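Local structure of GENE 22 product (Bacillus phage spp1, 2XC8) at residues L31-V44 with L60-W73. The protein is a phage protein of undetermined function whose fold resembles a domain of the lactococcal phage p2 receptor-binding protein. Numbering follows the deposited sequence.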
loop_
_atom_site.group_PDB
_atom_site.type_symbol
_atom_site.label_atom_id
_atom_site.label_comp_id
_atom_site.label_asym_id
_atom_site.label_seq_id
_atom_site.Cartn_x
_atom_site.Cartn_y
_atom_site.Cartn_z
ATOM N N LEU B 31 5.033 3.820 -16.095
ATOM C CA LEU B 31 5.201 5.223 -15.754
ATOM C C LEU B 31 4.439 6.064 -16.770
ATOM O O LEU B 31 4.671 5.954 -17.976
ATOM C CB LEU B 31 6.686 5.602 -15.741
ATOM C CG LEU B 31 7.079 7.029 -15.340
ATOM C CD1 LEU B 31 6.758 7.309 -13.877
ATOM C CD2 LEU B 31 8.555 7.265 -15.614
ATOM N N HIS B 32 3.526 6.894 -16.275
ATOM C CA HIS B 32 2.711 7.751 -17.130
ATOM C C HIS B 32 3.021 9.237 -17.006
ATOM O O HIS B 32 3.209 9.754 -15.904
ATOM C CB HIS B 32 1.231 7.618 -16.781
ATOM C CG HIS B 32 0.641 6.278 -17.087
ATOM N ND1 HIS B 32 -0.272 6.081 -18.101
ATOM C CD2 HIS B 32 0.810 5.071 -16.494
ATOM C CE1 HIS B 32 -0.630 4.810 -18.128
ATOM N NE2 HIS B 32 0.012 4.176 -17.164
ATOM N N LYS B 33 3.063 9.909 -18.153
ATOM C CA LYS B 33 3.284 11.349 -18.194
ATOM C C LYS B 33 1.920 11.910 -18.598
ATOM O O LYS B 33 1.667 12.180 -19.778
ATOM C CB LYS B 33 4.371 11.746 -19.202
ATOM C CG LYS B 33 4.641 13.245 -19.304
ATOM C CD LYS B 33 5.556 13.557 -20.480
ATOM C CE LYS B 33 5.806 15.050 -20.611
ATOM N NZ LYS B 33 6.633 15.372 -21.808
ATOM N N GLY B 34 1.041 12.064 -17.610
ATOM C CA GLY B 34 -0.345 12.470 -17.847
ATOM C C GLY B 34 -1.059 11.466 -18.730
ATOM O O GLY B 34 -1.091 10.271 -18.424
ATOM N N ASP B 35 -1.626 11.947 -19.823
ATOM C CA ASP B 35 -2.149 11.077 -20.849
ATOM C C ASP B 35 -1.405 11.150 -22.191
ATOM O O ASP B 35 -1.874 10.714 -23.188
ATOM C CB ASP B 35 -3.671 11.181 -21.020
ATOM C CG ASP B 35 -4.147 12.572 -21.357
ATOM O OD1 ASP B 35 -5.233 12.966 -20.893
ATOM O OD2 ASP B 35 -3.471 13.290 -22.089
ATOM N N GLU B 36 -0.214 11.657 -22.169
ATOM C CA GLU B 36 0.529 11.847 -23.418
ATOM C C GLU B 36 1.452 10.673 -23.782
ATOM O O GLU B 36 1.499 10.271 -24.947
ATOM C CB GLU B 36 1.244 13.212 -23.476
ATOM C CG GLU B 36 2.607 13.303 -22.800
ATOM C CD GLU B 36 3.422 14.490 -23.292
ATOM O OE1 GLU B 36 2.971 15.643 -23.119
ATOM O OE2 GLU B 36 4.519 14.267 -23.848
ATOM N N GLU B 37 2.168 10.126 -22.800
ATOM C CA GLU B 37 3.041 8.970 -23.040
ATOM C C GLU B 37 3.227 8.075 -21.813
ATOM O O GLU B 37 3.300 8.559 -20.681
ATOM C CB GLU B 37 4.405 9.405 -23.600
ATOM C CG GLU B 37 5.225 8.257 -24.205
ATOM C CD GLU B 37 6.382 8.716 -25.081
ATOM O OE1 GLU B 37 7.080 7.841 -25.638
ATOM O OE2 GLU B 37 6.599 9.940 -25.219
ATOM N N VAL B 38 3.384 6.791 -22.058
ATOM C CA VAL B 38 3.560 5.749 -21.083
ATOM C C VAL B 38 4.856 4.975 -21.335
ATOM O O VAL B 38 5.185 4.716 -22.421
ATOM C CB VAL B 38 2.403 4.776 -21.172
ATOM C CG1 VAL B 38 2.478 3.727 -20.159
ATOM C CG2 VAL B 38 1.126 5.486 -21.201
ATOM N N PHE B 39 5.564 4.609 -20.276
ATOM C CA PHE B 39 6.845 3.913 -20.381
ATOM C C PHE B 39 6.826 2.654 -19.509
ATOM O O PHE B 39 6.290 2.688 -18.398
ATOM C CB PHE B 39 7.984 4.836 -19.922
ATOM C CG PHE B 39 7.962 6.207 -20.554
ATOM C CD1 PHE B 39 8.646 6.450 -21.740
ATOM C CD2 PHE B 39 7.270 7.259 -19.953
ATOM C CE1 PHE B 39 8.634 7.713 -22.326
ATOM C CE2 PHE B 39 7.250 8.527 -20.535
ATOM C CZ PHE B 39 7.936 8.753 -21.722
ATOM N N PRO B 40 7.406 1.537 -20.002
ATOM C CA PRO B 40 7.427 0.319 -19.188
ATOM C C PRO B 40 8.437 0.390 -18.041
ATOM O O PRO B 40 9.555 0.880 -18.223
ATOM C CB PRO B 40 7.823 -0.770 -20.192
ATOM C CG PRO B 40 8.588 -0.057 -21.245
ATOM C CD PRO B 40 8.013 1.329 -21.332
ATOM N N VAL B 41 8.027 -0.090 -16.870
ATOM C CA VAL B 41 8.888 -0.113 -15.689
ATOM C C VAL B 41 9.018 -1.546 -15.176
ATOM O O VAL B 41 8.017 -2.207 -14.886
ATOM C CB VAL B 41 8.361 0.827 -14.571
ATOM C CG1 VAL B 41 9.219 0.720 -13.319
ATOM C CG2 VAL B 41 8.324 2.270 -15.057
ATOM N N GLU B 42 10.241 -2.010 -15.072
ATOM C CA GLU B 42 10.526 -3.346 -14.585
ATOM C C GLU B 42 10.337 -3.538 -13.080
ATOM O O GLU B 42 10.412 -2.623 -12.299
ATOM C CB GLU B 42 11.901 -3.818 -15.060
ATOM C CG GLU B 42 13.074 -3.115 -14.389
ATOM C CD GLU B 42 14.408 -3.216 -15.126
ATOM O OE1 GLU B 42 14.984 -4.301 -15.117
ATOM O OE2 GLU B 42 14.884 -2.223 -15.691
ATOM N N GLU B 43 10.007 -4.736 -12.685
ATOM C CA GLU B 43 9.941 -5.074 -11.303
ATOM C C GLU B 43 11.290 -4.835 -10.595
ATOM O O GLU B 43 12.304 -4.815 -11.194
ATOM C CB GLU B 43 9.366 -6.491 -11.152
ATOM C CG GLU B 43 10.357 -7.594 -11.014
ATOM C CD GLU B 43 9.781 -9.019 -11.011
ATOM O OE1 GLU B 43 8.696 -9.288 -11.506
ATOM O OE2 GLU B 43 10.453 -9.912 -10.497
ATOM N N VAL B 44 11.261 -4.606 -9.306
ATOM C CA VAL B 44 12.444 -4.435 -8.497
ATOM C C VAL B 44 12.130 -4.768 -7.072
ATOM O O VAL B 44 11.087 -4.491 -6.593
ATOM C CB VAL B 44 13.044 -2.999 -8.595
ATOM C CG1 VAL B 44 12.190 -1.990 -7.936
ATOM C CG2 VAL B 44 14.395 -2.954 -8.048
ATOM N N LEU B 60 15.229 4.623 -2.878
ATOM C CA LEU B 60 14.955 4.080 -4.204
ATOM C C LEU B 60 14.636 5.196 -5.198
ATOM O O LEU B 60 13.770 6.035 -4.944
ATOM C CB LEU B 60 13.807 3.064 -4.135
ATOM C CG LEU B 60 13.427 2.272 -5.391
ATOM C CD1 LEU B 60 14.529 1.302 -5.808
ATOM C CD2 LEU B 60 12.123 1.525 -5.164
ATOM N N TYR B 61 15.347 5.196 -6.322
ATOM C CA TYR B 61 15.187 6.225 -7.348
ATOM C C TYR B 61 14.637 5.651 -8.651
ATOM O O TYR B 61 15.077 4.595 -9.108
ATOM C CB TYR B 61 16.521 6.927 -7.632
ATOM C CG TYR B 61 17.254 7.434 -6.408
ATOM C CD1 TYR B 61 16.731 8.469 -5.632
ATOM C CD2 TYR B 61 18.485 6.892 -6.040
ATOM C CE1 TYR B 61 17.407 8.938 -4.509
ATOM C CE2 TYR B 61 19.170 7.357 -4.921
ATOM C CZ TYR B 61 18.625 8.379 -4.162
ATOM O OH TYR B 61 19.299 8.841 -3.054
ATOM N N LEU B 62 13.673 6.356 -9.237
ATOM C CA LEU B 62 13.191 6.046 -10.577
ATOM C C LEU B 62 13.607 7.175 -11.511
ATOM O O LEU B 62 13.139 8.306 -11.382
ATOM C CB LEU B 62 11.669 5.853 -10.589
ATOM C CG LEU B 62 11.026 5.311 -11.872
ATOM C CD1 LEU B 62 11.368 3.841 -12.091
ATOM C CD2 LEU B 62 9.519 5.507 -11.846
ATOM N N HIS B 63 14.505 6.857 -12.439
ATOM C CA HIS B 63 15.067 7.850 -13.351
ATOM C C HIS B 63 14.977 7.397 -14.804
ATOM O O HIS B 63 14.853 6.203 -15.086
ATOM C CB HIS B 63 16.519 8.157 -12.976
ATOM C CG HIS B 63 17.352 6.935 -12.747
ATOM N ND1 HIS B 63 17.988 6.266 -13.770
ATOM C CD2 HIS B 63 17.639 6.253 -11.614
ATOM C CE1 HIS B 63 18.637 5.227 -13.275
ATOM N NE2 HIS B 63 18.441 5.197 -11.970
HETATM N N MSE B 64 15.046 8.361 -15.718
HETATM C CA MSE B 64 14.899 8.094 -17.144
HETATM C C MSE B 64 15.995 8.716 -18.004
HETATM O O MSE B 64 16.413 9.851 -17.765
HETATM C CB MSE B 64 13.546 8.617 -17.637
HETATM C CG MSE B 64 13.227 8.290 -19.093
HETATM SE SE MSE B 64 11.791 9.391 -19.818
HETATM C CE MSE B 64 10.355 8.818 -18.637
ATOM N N ASN B 65 16.460 7.960 -18.996
ATOM C CA ASN B 65 17.434 8.502 -19.933
ATOM C C ASN B 65 16.527 9.192 -20.944
ATOM O O ASN B 65 15.760 8.531 -21.641
ATOM C CB ASN B 65 18.254 7.387 -20.594
ATOM C CG ASN B 65 19.216 7.904 -21.659
ATOM O OD1 ASN B 65 18.820 8.595 -22.600
ATOM N ND2 ASN B 65 20.488 7.549 -21.521
ATOM N N VAL B 66 16.607 10.519 -21.011
ATOM C CA VAL B 66 15.678 11.311 -21.830
ATOM C C VAL B 66 15.800 11.081 -23.340
ATOM O O VAL B 66 14.842 11.315 -24.084
ATOM C CB VAL B 66 15.749 12.835 -21.512
ATOM C CG1 VAL B 66 15.208 13.120 -20.115
ATOM C CG2 VAL B 66 17.174 13.375 -21.673
ATOM N N GLN B 67 16.966 10.618 -23.787
ATOM C CA GLN B 67 17.187 10.343 -25.208
ATOM C C GLN B 67 16.753 8.938 -25.633
ATOM O O GLN B 67 16.156 8.773 -26.700
ATOM C CB GLN B 67 18.640 10.616 -25.603
ATOM C CG GLN B 67 18.910 12.084 -25.914
ATOM C CD GLN B 67 20.376 12.390 -26.168
ATOM O OE1 GLN B 67 21.148 11.524 -26.584
ATOM N NE2 GLN B 67 20.766 13.636 -25.922
ATOM N N THR B 68 17.046 7.938 -24.806
ATOM C CA THR B 68 16.660 6.554 -25.102
ATOM C C THR B 68 15.262 6.226 -24.568
ATOM O O THR B 68 14.639 5.249 -24.992
ATOM C CB THR B 68 17.674 5.527 -24.536
ATOM O OG1 THR B 68 17.596 5.500 -23.105
ATOM C CG2 THR B 68 19.095 5.869 -24.963
ATOM N N LYS B 69 14.787 7.065 -23.664
ATOM C CA LYS B 69 13.526 6.889 -22.933
ATOM C C LYS B 69 13.473 5.702 -21.998
ATOM O O LYS B 69 12.442 5.385 -21.504
ATOM C CB LYS B 69 12.294 6.816 -23.849
ATOM C CG LYS B 69 11.880 8.065 -24.617
ATOM C CD LYS B 69 10.476 7.838 -25.266
ATOM C CE LYS B 69 10.488 7.588 -26.756
ATOM N NZ LYS B 69 9.894 6.327 -27.271
ATOM N N LYS B 70 14.595 5.057 -21.778
ATOM C CA LYS B 70 14.730 3.933 -20.848
ATOM C C LYS B 70 14.564 4.400 -19.403
ATOM O O LYS B 70 15.289 5.283 -18.939
ATOM C CB LYS B 70 16.091 3.250 -21.033
ATOM C CG LYS B 70 16.303 2.004 -20.178
ATOM C CD LYS B 70 17.770 1.596 -20.149
ATOM C CE LYS B 70 17.972 0.313 -19.353
ATOM N NZ LYS B 70 19.412 -0.067 -19.276
ATOM N N VAL B 71 13.604 3.799 -18.705
ATOM C CA VAL B 71 13.327 4.117 -17.305
ATOM C C VAL B 71 13.917 3.024 -16.411
ATOM O O VAL B 71 13.624 1.840 -16.595
ATOM C CB VAL B 71 11.806 4.269 -17.045
ATOM C CG1 VAL B 71 11.545 4.773 -15.636
ATOM C CG2 VAL B 71 11.181 5.213 -18.060
ATOM N N SER B 72 14.748 3.427 -15.450
ATOM C CA SER B 72 15.492 2.476 -14.616
ATOM C C SER B 72 15.407 2.755 -13.112
ATOM O O SER B 72 15.027 3.850 -12.690
ATOM C CB SER B 72 16.959 2.424 -15.054
ATOM O OG SER B 72 17.076 2.026 -16.409
ATOM N N TRP B 73 15.773 1.745 -12.320
ATOM C CA TRP B 73 15.815 1.844 -10.863
ATOM C C TRP B 73 17.243 1.990 -10.343
ATOM O O TRP B 73 18.176 1.382 -10.874
ATOM C CB TRP B 73 15.195 0.605 -10.215
ATOM C CG TRP B 73 13.721 0.429 -10.423
ATOM C CD1 TRP B 73 13.116 -0.502 -11.216
ATOM C CD2 TRP B 73 12.666 1.180 -9.810
ATOM N NE1 TRP B 73 11.750 -0.374 -11.144
ATOM C CE2 TRP B 73 11.445 0.652 -10.288
ATOM C CE3 TRP B 73 12.630 2.253 -8.909
ATOM C CZ2 TRP B 73 10.202 1.159 -9.894
ATOM C CZ3 TRP B 73 11.392 2.758 -8.518
ATOM C CH2 TRP B 73 10.195 2.209 -9.012
HETATM O O HOH W 1 11.523 1.973 -19.843
#
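The indole of W73 is gripped between V44 and L62: V44 CG1 sits over the five-membered ring, 3.5 Å from its centroid and almost on the normal, while L62 CD1, from its own segment, lies over the opposite face. At the indole edge NE1 gives its hydrogen to the carbonyl oxygen of E42 (2.9 Å, N-H...O 153°), with that oxygen close to the ring plane. Sandwich and bond together help hold the tilt of the indole. V44 meets the ring through CG1 because chi1 (70°) places that methyl between backbone N and carbonyl carbon.

The second flat group, F39, carries the selenomethionine M64 on one face, with methyl CE 3.7 Å from the centroid and SE farther out above the same ring, a Met-aromatic contact. At the F39 edge, in plane, lies K69 CD, 3.5 Å from CE1. These rings mark two ends of an interface between the hairpin of strands 23-33 and 37-47 and that of strands 56-64 and 71-79. The two hairpins belong to different sheets, which pack on each other in a way consistent with a beta-sandwich; strands 37-41 and 71-73 run at 34° to each other. Between the rings, L31, V41 and V71 fill the layer: L31 and L62 meet tip to tip, and V71 CG2 abuts F39 CB at 3.7 Å. W11, on strand 11-13, packs against both L31 and M64.

Toward the hairpin turns K69 bends at chi3 and chi4, bringing NZ to 3.6 Å from E37 OE1 in a salt bridge. A water bridges the backbones, donating to P40 O and accepting from V71 N. At the W73 end, P128 of the second subunit packs on V44 and W73.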